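Local coordinates for structural protein ORF273 (Acidianus two-tailed virus, PDB 4ART) that is a thermo- and acid-stable structural protein of an archaeal virus, probably serving as a component of the virion, at residues Glu195-Val198 / Ala199-Pro203. Sequence-based numbering, arbitrary orientation.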
loop_
_atom_site.group_PDB
_atom_site.type_symbol
_atom_site.label_atom_id
_atom_site.label_comp_id
_atom_site.label_asym_id
_atom_site.label_seq_id
_atom_site.Cartn_x
_atom_site.Cartn_y
_atom_site.Cartn_z
ATOM N N GLU A 195 -3.691 -4.773 17.102
ATOM C CA GLU A 195 -3.076 -4.580 15.796
ATOM C C GLU A 195 -1.595 -4.132 15.903
ATOM O O GLU A 195 -0.724 -4.675 15.210
ATOM C CB GLU A 195 -3.930 -3.590 14.970
ATOM C CG GLU A 195 -3.329 -3.363 13.610
ATOM C CD GLU A 195 -4.264 -3.259 12.439
ATOM O OE1 GLU A 195 -5.110 -2.345 12.420
ATOM O OE2 GLU A 195 -3.907 -3.868 11.413
ATOM N N ARG A 196 -1.317 -3.161 16.784
ATOM C CA ARG A 196 0.026 -2.629 17.030
ATOM C C ARG A 196 1.013 -3.732 17.480
ATOM O O ARG A 196 2.143 -3.790 16.979
ATOM C CB ARG A 196 -0.057 -1.482 18.066
ATOM C CG ARG A 196 1.274 -0.799 18.366
ATOM C CD ARG A 196 1.225 -0.009 19.666
ATOM N NE ARG A 196 1.584 -0.861 20.808
ATOM C CZ ARG A 196 0.724 -1.366 21.695
ATOM N NH1 ARG A 196 -0.567 -1.069 21.622
ATOM N NH2 ARG A 196 1.157 -2.150 22.677
ATOM N N ILE A 197 0.607 -4.577 18.451
ATOM C CA ILE A 197 1.423 -5.705 18.947
ATOM C C ILE A 197 1.748 -6.715 17.821
ATOM O O ILE A 197 2.905 -7.126 17.690
ATOM C CB ILE A 197 0.741 -6.429 20.147
ATOM C CG1 ILE A 197 0.518 -5.440 21.337
ATOM C CG2 ILE A 197 1.572 -7.673 20.593
ATOM C CD1 ILE A 197 -0.333 -6.019 22.554
ATOM N N VAL A 198 0.722 -7.124 17.056
ATOM C CA VAL A 198 0.821 -8.121 15.980
ATOM C C VAL A 198 1.764 -7.638 14.878
ATOM O O VAL A 198 2.671 -8.391 14.482
ATOM C CB VAL A 198 -0.585 -8.559 15.405
ATOM C CG1 VAL A 198 -0.475 -9.515 14.216
ATOM C CG2 VAL A 198 -1.515 -9.082 16.489
ATOM N N ALA A 199 1.589 -6.376 14.430
ATOM C CA ALA A 199 2.309 -5.846 13.273
ATOM C C ALA A 199 3.616 -5.135 13.521
ATOM O O ALA A 199 4.474 -5.122 12.639
ATOM C CB ALA A 199 1.389 -4.945 12.490
ATOM N N GLU A 200 3.738 -4.463 14.668
ATOM C CA GLU A 200 4.870 -3.568 14.979
ATOM C C GLU A 200 5.702 -3.915 16.204
ATOM O O GLU A 200 6.718 -3.251 16.443
ATOM C CB GLU A 200 4.334 -2.144 15.192
ATOM C CG GLU A 200 3.537 -1.578 14.046
ATOM C CD GLU A 200 2.929 -0.247 14.416
ATOM O OE1 GLU A 200 3.654 0.765 14.353
ATOM O OE2 GLU A 200 1.727 -0.203 14.747
ATOM N N GLU A 201 5.280 -4.891 17.013
ATOM C CA GLU A 201 6.025 -5.208 18.236
ATOM C C GLU A 201 6.674 -6.569 18.304
ATOM O O GLU A 201 7.878 -6.660 18.561
ATOM C CB GLU A 201 5.231 -4.861 19.516
ATOM C CG GLU A 201 4.833 -3.386 19.586
ATOM C CD GLU A 201 4.054 -2.929 20.806
ATOM O OE1 GLU A 201 3.338 -3.754 21.418
ATOM O OE2 GLU A 201 4.125 -1.720 21.121
ATOM N N GLN A 202 5.898 -7.625 18.082
ATOM C CA GLN A 202 6.433 -8.986 18.189
ATOM C C GLN A 202 7.422 -9.348 17.072
ATOM O O GLN A 202 7.104 -9.103 15.902
ATOM C CB GLN A 202 5.294 -10.027 18.236
ATOM C CG GLN A 202 4.539 -10.142 16.899
ATOM C CD GLN A 202 3.559 -11.265 16.767
ATOM O OE1 GLN A 202 3.590 -12.254 17.498
ATOM N NE2 GLN A 202 2.729 -11.171 15.740
ATOM N N PRO A 203 8.584 -9.984 17.370
ATOM C CA PRO A 203 9.396 -10.496 16.257
ATOM C C PRO A 203 8.672 -11.743 15.734
ATOM O O PRO A 203 8.468 -12.723 16.456
ATOM C CB PRO A 203 10.756 -10.810 16.884
ATOM C CG PRO A 203 10.501 -10.966 18.361
ATOM C CD PRO A 203 9.117 -10.405 18.689
HETATM O O HOH W 1 5.311 -7.767 14.594
#
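R196 and E201, five residues apart, clasp each other near the C-terminal end of the helix. Starting at R196 CB, the nearest atom ahead is E200 OE2; CG then passes the same oxygen at 3.7 Å, and CD comes alongside E201 OE2. A bend at chi3 (88°) turns the guanidinium so that its NE edge faces E201, where NE gives OE2 an almost straight salt-bridge hydrogen bond of 2.7 Å. The oxygen lies in the guanidinium plane, at its edge; NE meets it from above the carboxylate plane, and the two planes stand 73° apart. NH2 adds only a weak bond to E201 OE1, an oxygen that also touches I197 CG1, while NH1 makes a long, weak ion pair with D193. E200 sends its own OE1 to T209 of the second subunit.

Along the backbone the step changes. A199 N and E200 N bond regularly to E195 O and R196 O, but I197 O takes a good bond from Q202 N (3.1 Å) and only a weak one from E201 N. Q202 then turns its side chain back beside V198, and its NE2 reaches V198 O at 3.1 Å, in the carbonyl plane and on a lone pair. Because a water also donates to V198 O and bridges it to Q202 O, that carbonyl is gripped twice. The Q202 amide is anchored further by L169 and R170, while V198 packs on I113 and I174 of flanking helices. The wider i to i+5 step is a pi-type turn, here at the C-terminal end of helix 188-201, with a side-chain amide and a water taking up the carbonyl of V198.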